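Local coordinates for secreted protein (Streptomyces lividans TK24, PDB 5LXZ) that probably acts as a copper-radical oxidase related to galactose oxidase, oxidising small alcohol or aldehyde substrates at a mononuclear copper site, at residues D106-G111 / Q179-A184; K140-K145 / Y185-E190; Q425-R430 / D478-D483; M114-E119 / G172-E177. The protein carries 1 engineered substitution. All coordinates share one frame; numbering follows the deposited sequence. Where two conformers were deposited one is given.

Three of the four contacts belong to the GlxA beta barrel domain and touch one another; contact 3 lies apart, by the copper site of Y248, Y460, H461 and H548. Contacts 1 and 2 have centres 9 Å apart and draw on one continuous loop, 179-190. Contacts 2 and 4, centres 12 Å apart, reach the same antiparallel sheet, where V143 N and E177 O are 2.8 Å apart, probably a hydrogen bond. E177 also faces contact 1, its OE1 lying 3.0 Å from D106 N. Contact 3 is about 6 Å from contacts 1 and 2 at the nearest atoms and about 13 Å from contact 4. Its D478 side chain lies about 6 Å from that copper ion.

Contact 1. Residues D106-G111 / Q179-A184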
# COMPACT_ATOMS: atom_id res chain seq x y z
N ASP A 106 28.92 10.37 -2.02
CA ASP A 106 29.06 11.06 -0.78
C ASP A 106 27.72 10.97 -0.04
O ASP A 106 26.70 11.51 -0.50
CB ASP A 106 29.47 12.50 -1.06
CG ASP A 106 29.75 13.29 0.17
OD1 ASP A 106 29.19 12.98 1.26
OD2 ASP A 106 30.57 14.25 0.05
N VAL A 107 27.74 10.33 1.12
CA VAL A 107 26.49 10.09 1.87
C VAL A 107 25.83 11.34 2.39
O VAL A 107 24.69 11.29 2.81
CB VAL A 107 26.69 9.10 3.06
CG1 VAL A 107 27.09 7.74 2.53
CG2 VAL A 107 27.67 9.65 4.10
N THR A 108 26.55 12.46 2.42
CA THR A 108 26.00 13.73 2.88
C THR A 108 25.42 14.56 1.73
O THR A 108 24.87 15.61 1.98
CB THR A 108 27.09 14.61 3.57
OG1 THR A 108 28.10 14.96 2.61
CG2 THR A 108 27.75 13.86 4.74
N LYS A 109 25.59 14.11 0.50
CA LYS A 109 25.13 14.87 -0.68
C LYS A 109 23.99 14.15 -1.40
O LYS A 109 24.05 12.99 -1.68
CB LYS A 109 26.27 15.11 -1.67
CG LYS A 109 27.34 16.04 -1.09
CD LYS A 109 28.54 16.16 -2.00
CE LYS A 109 29.49 17.20 -1.39
NZ LYS A 109 30.52 17.56 -2.40
N ALA A 110 22.97 14.93 -1.73
CA ALA A 110 21.83 14.39 -2.50
C ALA A 110 22.30 13.82 -3.81
O ALA A 110 23.19 14.35 -4.46
CB ALA A 110 20.85 15.50 -2.74
N GLY A 111 21.69 12.73 -4.25
CA GLY A 111 22.04 12.15 -5.53
C GLY A 111 21.27 10.90 -5.85
O GLY A 111 20.40 10.50 -5.10
N GLN A 179 26.40 19.37 -5.70
CA GLN A 179 27.75 19.91 -5.45
C GLN A 179 28.02 20.12 -3.97
O GLN A 179 29.15 19.93 -3.50
CB GLN A 179 27.90 21.22 -6.22
CG GLN A 179 27.78 21.01 -7.73
CD GLN A 179 27.49 22.28 -8.50
OE1 GLN A 179 28.41 22.86 -9.09
NE2 GLN A 179 26.22 22.71 -8.53
N LYS A 180 26.99 20.48 -3.22
CA LYS A 180 27.09 20.78 -1.79
C LYS A 180 26.28 19.83 -0.94
O LYS A 180 25.25 19.32 -1.36
CB LYS A 180 26.60 22.20 -1.52
CG LYS A 180 27.38 23.29 -2.22
CD LYS A 180 26.98 24.66 -1.70
CE LYS A 180 27.49 25.79 -2.56
NZ LYS A 180 27.30 27.10 -1.87
N SER A 181 26.74 19.63 0.29
CA SER A 181 26.06 18.76 1.25
C SER A 181 24.80 19.38 1.76
O SER A 181 24.69 20.61 1.81
CB SER A 181 27.01 18.44 2.42
OG SER A 181 28.13 17.75 1.93
N GLY A 182 23.85 18.54 2.15
CA GLY A 182 22.70 18.98 2.89
C GLY A 182 21.36 18.75 2.21
O GLY A 182 21.27 18.66 0.98
N SER A 183 20.32 18.70 3.02
CA SER A 183 18.98 18.39 2.54
C SER A 183 18.37 19.49 1.68
O SER A 183 17.49 19.20 0.90
CB SER A 183 18.08 18.05 3.71
OG SER A 183 17.98 19.18 4.54
N ALA A 184 18.87 20.73 1.74
CA ALA A 184 18.35 21.81 0.91
C ALA A 184 18.53 21.56 -0.60
O ALA A 184 17.84 22.16 -1.44
CB ALA A 184 19.01 23.13 1.29
O HOH W 1 23.07 17.66 -0.90
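The backbones of D106-G111 and Q179-A184 come closest at K109 and S181 (CA atoms 4.4 Å apart), where G182 N donates to T108 O (3.1 Å, 154° at the hydrogen). The S181 hydroxyl adds a second link, OG donating to T108 OG1 at 2.9 Å. That threonine oxygen is itself fixed from behind: T108 OG1 donates to D106 OD1 at 2.6 Å, and T108 N reaches the same oxygen from the same face of the carboxylate. D106 thus forms an Asx turn, superimposed on a type I beta turn from D106 to K109, and this compact corner leads into strand 111-118 of the barrel domain. With CG anti to the carbonyl carbon (chi1 -67°) and the rest of its chain extended, K109 runs past S181, CG lying 3.6 Å from S181 OG, and delivers NZ to Q179 O at 3.0 Å, from above the carbonyl plane. An alanine in place of K109 would probably leave Q179 O without this charged donor and strip the cover from one flank of S181. Water 1 bridges the backbones, accepting from A110 N and donating to K180 O and G182 O. K217 NZ is also bonded to D106 O and K109 O.

Contact 2. Residues K140-K145 / Y185-E190; sequences KTFVSK and YETGTE. With EDO (1,2-ethanediol), chain Q.
K140 NZ donates to E186 O at 2.7 Å, arriving almost straight along the carbonyl (C=O...N angle 163°), and makes a further, weak hydrogen bond to A184 O just before the second segment. The lysine can span the gap because its chain is extended beyond CG, with chi2, chi3 and chi4 all near 180°; its methylene CD consequently passes 3.9 Å from Y185 O. Replacing K140 by an alanine would probably leave E186 O without its ammonium donor and this part of the loop freer to move.

The second point of contact is the ring of F142. Its CZ lies 3.3 Å from Y185 O and 3.7 Å from T187 CG2, both in oblique positions, the phenylalanine and threonine side chains coming from opposite directions. T187 CG2 can meet the ring because chi1 of 73° sets it anti to the carbonyl carbon, while OG1 accepts a hydrogen bond from the backbone N of L213. Water 2 joins the two segments by donating to T141 O and Y185 O, and its oxygen stands 3.4 Å above one face of the F142 ring, offset toward the rim.

Strand 141-144 pairs antiparallel with strands 132-135 and 164-177 in the barrel sheet. F142 also packs on V176 of strand 164-177 and on Y193 of strand 191-195; T187 touches Y193 too, and the loop then runs on into strand 191-195.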
# COMPACT_ATOMS: atom_id res chain seq x y z
N LYS A 140 17.01 22.66 -9.39
CA LYS A 140 18.19 22.16 -8.66
C LYS A 140 19.16 21.48 -9.59
O LYS A 140 18.77 20.85 -10.57
CB LYS A 140 17.76 21.22 -7.53
CG LYS A 140 17.05 22.04 -6.45
CD LYS A 140 16.60 21.23 -5.27
CE LYS A 140 15.87 22.14 -4.33
NZ LYS A 140 15.24 21.34 -3.28
N THR A 141 20.45 21.59 -9.28
CA THR A 141 21.52 21.08 -10.13
C THR A 141 22.25 19.89 -9.50
O THR A 141 22.51 19.88 -8.30
CB THR A 141 22.50 22.21 -10.47
OG1 THR A 141 21.80 23.22 -11.22
CG2 THR A 141 23.66 21.73 -11.30
N PHE A 142 22.57 18.93 -10.34
CA PHE A 142 23.32 17.73 -9.99
C PHE A 142 24.37 17.49 -11.02
O PHE A 142 24.17 17.82 -12.19
CB PHE A 142 22.39 16.52 -9.86
CG PHE A 142 21.31 16.75 -8.84
CD1 PHE A 142 20.14 17.44 -9.19
CD2 PHE A 142 21.48 16.39 -7.52
CE1 PHE A 142 19.20 17.72 -8.25
CE2 PHE A 142 20.51 16.65 -6.58
CZ PHE A 142 19.38 17.33 -6.93
N VAL A 143 25.49 16.93 -10.57
CA VAL A 143 26.67 16.76 -11.41
C VAL A 143 27.03 15.29 -11.54
O VAL A 143 27.03 14.59 -10.52
CB VAL A 143 27.86 17.50 -10.78
CG1 VAL A 143 29.01 17.58 -11.76
CG2 VAL A 143 27.45 18.91 -10.34
N SER A 144 27.35 14.83 -12.74
CA SER A 144 27.83 13.47 -12.90
C SER A 144 29.29 13.33 -12.41
O SER A 144 30.05 14.29 -12.45
CB SER A 144 27.75 13.04 -14.35
OG SER A 144 28.59 13.87 -15.17
N LYS A 145 29.65 12.14 -11.94
CA LYS A 145 31.02 11.84 -11.49
C LYS A 145 31.83 11.04 -12.50
O LYS A 145 33.07 10.98 -12.42
CB LYS A 145 30.96 11.12 -10.14
CG LYS A 145 30.31 11.92 -9.01
CD LYS A 145 31.12 13.14 -8.64
CE LYS A 145 30.47 13.90 -7.50
NZ LYS A 145 31.16 15.19 -7.28
N TYR A 185 19.47 20.70 -0.94
CA TYR A 185 19.77 20.39 -2.32
C TYR A 185 19.10 19.14 -2.86
O TYR A 185 19.34 18.77 -4.00
CB TYR A 185 21.28 20.32 -2.50
CG TYR A 185 21.91 21.60 -2.02
CD1 TYR A 185 21.77 22.79 -2.74
CD2 TYR A 185 22.60 21.62 -0.81
CE1 TYR A 185 22.31 23.97 -2.27
CE2 TYR A 185 23.15 22.79 -0.33
CZ TYR A 185 22.99 23.96 -1.06
OH TYR A 185 23.57 25.12 -0.59
N GLU A 186 18.27 18.50 -2.04
CA GLU A 186 17.54 17.30 -2.43
C GLU A 186 16.34 17.61 -3.29
O GLU A 186 15.76 18.71 -3.22
CB GLU A 186 17.00 16.54 -1.21
CG GLU A 186 18.04 16.04 -0.24
CD GLU A 186 17.41 15.35 0.95
OE1 GLU A 186 16.18 15.12 0.97
OE2 GLU A 186 18.15 15.06 1.91
N THR A 187 15.90 16.61 -4.04
CA THR A 187 14.60 16.63 -4.68
C THR A 187 13.77 15.49 -4.14
O THR A 187 14.31 14.50 -3.63
CB THR A 187 14.69 16.53 -6.21
OG1 THR A 187 15.05 15.21 -6.58
CG2 THR A 187 15.69 17.53 -6.77
N GLY A 188 12.45 15.61 -4.28
CA GLY A 188 11.56 14.57 -3.78
C GLY A 188 10.65 13.94 -4.80
O GLY A 188 9.94 13.02 -4.47
N THR A 189 10.67 14.42 -6.03
CA THR A 189 9.80 13.89 -7.08
C THR A 189 10.58 13.86 -8.38
O THR A 189 11.63 14.49 -8.51
CB THR A 189 8.52 14.72 -7.27
OG1 THR A 189 8.84 16.08 -7.63
CG2 THR A 189 7.69 14.69 -5.99
N GLU A 190 10.03 13.16 -9.37
CA GLU A 190 10.63 13.13 -10.69
C GLU A 190 10.69 14.52 -11.30
O GLU A 190 9.75 15.31 -11.19
CB GLU A 190 9.76 12.26 -11.58
CG GLU A 190 10.23 12.12 -13.02
CD GLU A 190 9.23 11.37 -13.87
OE1 GLU A 190 8.89 10.24 -13.46
OE2 GLU A 190 8.84 11.90 -14.95
C1 EDO Q . 5.23 12.61 -17.08
O1 EDO Q . 4.11 13.38 -16.63
C2 EDO Q . 5.93 12.15 -15.82
O2 EDO Q . 6.81 11.03 -15.98
O HOH W 2 21.03 20.18 -5.84

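Contact 3. Residues Q425-R430 / D478-D483. With EDO (1,2-ethanediol), chain L; EDO (1,2-ethanediol), chain J.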
# COMPACT_ATOMS: atom_id res chain seq x y z
N GLN A 425 7.03 10.37 13.06
CA GLN A 425 6.89 11.77 12.79
C GLN A 425 7.72 12.23 11.58
O GLN A 425 7.42 13.28 11.00
CB GLN A 425 7.28 12.57 14.03
CG GLN A 425 6.89 14.03 14.00
CD GLN A 425 6.90 14.72 15.40
OE1 GLN A 425 7.08 14.09 16.42
NE2 GLN A 425 6.64 16.00 15.41
N ASP A 426 8.75 11.46 11.23
CA ASP A 426 9.61 11.79 10.12
C ASP A 426 9.88 10.59 9.24
O ASP A 426 9.54 9.44 9.59
CB ASP A 426 10.91 12.38 10.69
CG ASP A 426 11.64 13.31 9.74
OD1 ASP A 426 11.29 13.48 8.53
OD2 ASP A 426 12.72 13.82 10.18
N TYR A 427 10.51 10.85 8.11
CA TYR A 427 10.86 9.86 7.10
C TYR A 427 11.58 8.66 7.67
O TYR A 427 12.59 8.81 8.32
CB TYR A 427 11.70 10.55 6.01
CG TYR A 427 12.17 9.64 4.92
CD1 TYR A 427 11.34 9.31 3.84
CD2 TYR A 427 13.46 9.12 4.94
CE1 TYR A 427 11.79 8.49 2.82
CE2 TYR A 427 13.92 8.28 3.95
CZ TYR A 427 13.07 7.93 2.90
OH TYR A 427 13.51 7.12 1.92
N ARG A 428 11.03 7.46 7.46
CA ARG A 428 11.65 6.23 7.90
C ARG A 428 12.07 6.25 9.37
O ARG A 428 13.12 5.67 9.74
CB ARG A 428 12.77 5.80 6.98
CG ARG A 428 12.29 5.45 5.58
CD ARG A 428 13.37 4.80 4.77
NE ARG A 428 13.79 3.54 5.36
CZ ARG A 428 14.70 2.75 4.83
NH1 ARG A 428 15.36 3.07 3.72
NH2 ARG A 428 14.99 1.62 5.44
N GLY A 429 11.25 6.88 10.20
CA GLY A 429 11.55 6.91 11.62
C GLY A 429 12.80 7.68 12.01
O GLY A 429 13.27 7.48 13.12
N ARG A 430 13.35 8.50 11.13
CA ARG A 430 14.65 9.11 11.47
C ARG A 430 14.44 10.06 12.66
O ARG A 430 13.36 10.61 12.90
CB ARG A 430 15.27 9.80 10.27
CG ARG A 430 14.58 11.09 9.91
CD ARG A 430 15.14 11.70 8.64
NE ARG A 430 14.25 12.75 8.19
CZ ARG A 430 14.11 13.15 6.94
NH1 ARG A 430 14.83 12.64 5.98
NH2 ARG A 430 13.20 14.07 6.66
N ASP A 478 10.89 -0.46 9.03
CA ASP A 478 12.18 -0.42 8.39
C ASP A 478 12.82 0.93 8.55
O ASP A 478 12.95 1.70 7.61
CB ASP A 478 11.93 -0.79 6.91
CG ASP A 478 13.16 -1.25 6.16
OD1 ASP A 478 14.30 -1.26 6.71
OD2 ASP A 478 12.98 -1.71 5.00
N SER A 479 13.25 1.21 9.77
CA SER A 479 13.91 2.48 10.04
C SER A 479 15.19 2.64 9.26
O SER A 479 15.94 1.67 9.08
CB SER A 479 14.27 2.57 11.51
OG SER A 479 13.15 2.59 12.36
N LEU A 480 15.45 3.87 8.83
CA LEU A 480 16.68 4.14 8.07
C LEU A 480 17.90 4.07 8.97
O LEU A 480 18.94 3.59 8.54
CB LEU A 480 16.60 5.47 7.36
CG LEU A 480 17.80 5.87 6.47
CD1 LEU A 480 18.10 4.84 5.42
CD2 LEU A 480 17.50 7.22 5.89
N TYR A 481 17.72 4.52 10.20
CA TYR A 481 18.83 4.57 11.15
C TYR A 481 18.45 3.83 12.42
O TYR A 481 17.28 3.72 12.77
CB TYR A 481 19.13 6.01 11.48
CG TYR A 481 19.45 6.87 10.31
CD1 TYR A 481 20.66 6.75 9.64
CD2 TYR A 481 18.52 7.79 9.84
CE1 TYR A 481 20.97 7.55 8.55
CE2 TYR A 481 18.80 8.60 8.74
CZ TYR A 481 20.03 8.48 8.11
OH TYR A 481 20.35 9.27 7.02
N ALA A 482 19.47 3.35 13.14
CA ALA A 482 19.28 2.64 14.40
C ALA A 482 19.21 3.55 15.62
O ALA A 482 18.73 3.15 16.68
CB ALA A 482 20.39 1.61 14.58
N ASP A 483 19.66 4.80 15.47
CA ASP A 483 19.79 5.70 16.58
C ASP A 483 19.19 7.04 16.29
O ASP A 483 19.05 7.44 15.13
CB ASP A 483 21.27 5.87 16.94
CG ASP A 483 22.10 6.43 15.79
OD1 ASP A 483 21.85 6.13 14.59
OD2 ASP A 483 23.07 7.16 16.05
C1 EDO L . 17.97 0.65 4.39
O1 EDO L . 17.32 0.69 3.12
C2 EDO L . 17.50 -0.44 5.33
O2 EDO L . 17.95 -0.12 6.68
C1 EDO J . 17.42 10.59 4.23
O1 EDO J . 16.77 11.82 3.82
C2 EDO J . 18.47 11.01 5.25
O2 EDO J . 17.79 11.37 6.42
O HOH W 3 15.54 5.98 11.18
O HOH W 4 13.32 4.77 14.07
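R428 grips D478 side-on: NE and NH2 both donate to D478 O at 3.0 Å, and that oxygen lies only 4° out of the guanidinium plane. The NE bond runs nearly in line with the carbonyl, whereas NH2 comes from above the carbonyl plane. NH2 also forms a salt bridge to D478 OD1 (3.2 Å), the carboxylate turned 70° from the guanidinium. L480 CD1 sits 3.7 Å above one face of the R428 guanidinium, offset toward its rim, and L480 N returns a bond to R428 O (3.1 Å, 161° at the hydrogen). Both segments are loops, one following strand 418-421 in a Kelch blade of the beta propeller and the other following strand 472-476, joined next to the copper site of Y248, Y460, H461 and H548. D478 OD2 accepts from H461 ND1, making D478 a second-shell residue, consistent with a part in positioning that copper ligand. Farther out, R430 CB meets the edge of the Y481 ring at CD2 (3.8 Å). D216, in the loop between strands 206-210 and 218-222, pairs with R428 NH1 as a salt bridge and with Y427 OH as a hydrogen bond.

Contact 4. Residues M114-E119 / G172-E177; sequences MVVHNE and GRIYVE
CG of M114 lies anti to the backbone N (chi1 -176°) and the chain then bends at chi2 and chi3, folding the thioether so that its CE ends 3.9 Å from V176 CG2, while its CB packs on V176 CG1 at 3.8 Å. V116 likewise has CG1 anti to its backbone N, which leaves CG2 beside that nitrogen, 4.0 Å from I174 CG2; these two side chains lie alongside each other and point the same way. M114, V116 and I174 therefore share one face of the sheet.

The backbone evidence is a regular antiparallel ladder. M114 with I174 and V116 with G172 are hydrogen-bonded pairs, each closed by two bonds: M114 N to I174 O is 2.8 Å, and G172 N to V116 O is 2.9 Å. V115 and R173 between them form a non-hydrogen-bonded pair on the other face, with V115 CG2 at 4.2 Å from R173 CG. Between the strands, R173 CA makes a CH...O contact with M114 O, while the guanidinium leads away to a salt bridge with D219. The short strand axes approach to 4.6 Å at 145°, so the pair is twisted. G172 leaves V116 without a side-chain neighbour at its own register, and V116 instead meets I174 diagonally.

The ladder is part of the sheet of the GlxA beta barrel domain. Strand 111-118 is flanked by strand 206-210 as well, with V115 bonded to I209 through the backbone, and strand 164-177 continues the sheet to strand 141-144; V150 and V148 of strand 148-150 cover V116 and I174.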
# COMPACT_ATOMS: atom_id res chain seq x y z
N MET A 114 20.41 9.42 -12.86
CA MET A 114 19.81 10.18 -13.94
C MET A 114 19.69 9.30 -15.17
O MET A 114 20.68 8.66 -15.58
CB MET A 114 20.73 11.36 -14.27
CG MET A 114 20.22 12.33 -15.32
SD MET A 114 18.79 13.28 -14.78
CE MET A 114 19.42 14.13 -13.35
N VAL A 115 18.50 9.25 -15.76
CA VAL A 115 18.31 8.52 -17.01
C VAL A 115 18.40 9.54 -18.11
O VAL A 115 17.51 10.35 -18.29
CB VAL A 115 16.98 7.78 -17.07
CG1 VAL A 115 16.83 7.05 -18.41
CG2 VAL A 115 16.90 6.84 -15.89
N VAL A 116 19.49 9.52 -18.88
CA VAL A 116 19.65 10.49 -19.94
C VAL A 116 19.00 9.91 -21.19
O VAL A 116 19.22 8.74 -21.52
CB VAL A 116 21.13 10.83 -20.19
CG1 VAL A 116 21.27 11.93 -21.23
CG2 VAL A 116 21.87 11.15 -18.89
N HIS A 117 18.24 10.76 -21.86
CA HIS A 117 17.49 10.45 -23.06
C HIS A 117 18.17 11.10 -24.25
O HIS A 117 18.55 12.24 -24.18
CB HIS A 117 16.08 11.01 -22.97
CG HIS A 117 15.17 10.25 -22.08
ND1 HIS A 117 15.43 10.09 -20.74
CD2 HIS A 117 14.01 9.62 -22.32
CE1 HIS A 117 14.46 9.38 -20.19
NE2 HIS A 117 13.58 9.09 -21.12
N ASN A 118 18.36 10.34 -25.33
CA ASN A 118 18.88 10.86 -26.59
C ASN A 118 17.85 10.58 -27.67
O ASN A 118 17.62 9.42 -28.03
CB ASN A 118 20.21 10.20 -26.90
CG ASN A 118 20.77 10.62 -28.26
OD1 ASN A 118 20.37 11.63 -28.84
ND2 ASN A 118 21.74 9.84 -28.74
N GLU A 119 17.22 11.65 -28.17
CA GLU A 119 16.22 11.56 -29.23
C GLU A 119 16.85 11.52 -30.63
O GLU A 119 16.13 11.39 -31.59
CB GLU A 119 15.26 12.74 -29.15
CG GLU A 119 14.51 12.80 -27.83
CD GLU A 119 13.35 13.77 -27.85
OE1 GLU A 119 13.34 14.69 -28.70
OE2 GLU A 119 12.46 13.62 -27.00
N GLY A 172 20.70 6.25 -21.27
CA GLY A 172 21.94 6.04 -20.56
C GLY A 172 21.79 6.48 -19.12
O GLY A 172 21.50 7.64 -18.87
N ARG A 173 22.03 5.57 -18.19
CA ARG A 173 21.97 5.89 -16.77
C ARG A 173 23.30 6.33 -16.22
O ARG A 173 24.33 5.72 -16.50
CB ARG A 173 21.47 4.70 -15.98
CG ARG A 173 20.11 4.26 -16.47
CD ARG A 173 19.37 3.32 -15.56
NE ARG A 173 20.25 2.38 -14.87
CZ ARG A 173 19.91 1.67 -13.80
NH1 ARG A 173 18.67 1.72 -13.26
NH2 ARG A 173 20.83 0.85 -13.27
N ILE A 174 23.28 7.36 -15.38
CA ILE A 174 24.48 7.87 -14.73
C ILE A 174 24.17 8.41 -13.34
O ILE A 174 23.17 9.12 -13.13
CB ILE A 174 25.14 8.92 -15.63
CG1 ILE A 174 26.53 9.29 -15.14
CG2 ILE A 174 24.28 10.16 -15.82
CD1 ILE A 174 27.52 8.13 -15.25
N TYR A 175 25.04 8.12 -12.37
CA TYR A 175 24.90 8.67 -11.05
C TYR A 175 25.22 10.17 -11.11
O TYR A 175 26.24 10.58 -11.69
CB TYR A 175 25.82 7.93 -10.04
CG TYR A 175 25.80 8.54 -8.68
CD1 TYR A 175 24.72 8.32 -7.80
CD2 TYR A 175 26.83 9.37 -8.25
CE1 TYR A 175 24.68 8.89 -6.56
CE2 TYR A 175 26.79 9.96 -6.98
CZ TYR A 175 25.72 9.72 -6.14
OH TYR A 175 25.66 10.30 -4.93
N VAL A 176 24.36 10.96 -10.48
CA VAL A 176 24.57 12.36 -10.30
C VAL A 176 24.45 12.74 -8.84
O VAL A 176 23.80 12.06 -8.06
CB VAL A 176 23.64 13.23 -11.18
CG1 VAL A 176 23.83 12.89 -12.63
CG2 VAL A 176 22.18 13.08 -10.75
N GLU A 177 25.12 13.82 -8.45
CA GLU A 177 25.18 14.25 -7.08
C GLU A 177 25.17 15.75 -6.96
O GLU A 177 25.78 16.44 -7.80
CB GLU A 177 26.46 13.68 -6.49
CG GLU A 177 26.63 13.79 -5.00
CD GLU A 177 27.84 12.98 -4.56
OE1 GLU A 177 27.68 11.77 -4.34
OE2 GLU A 177 28.94 13.57 -4.44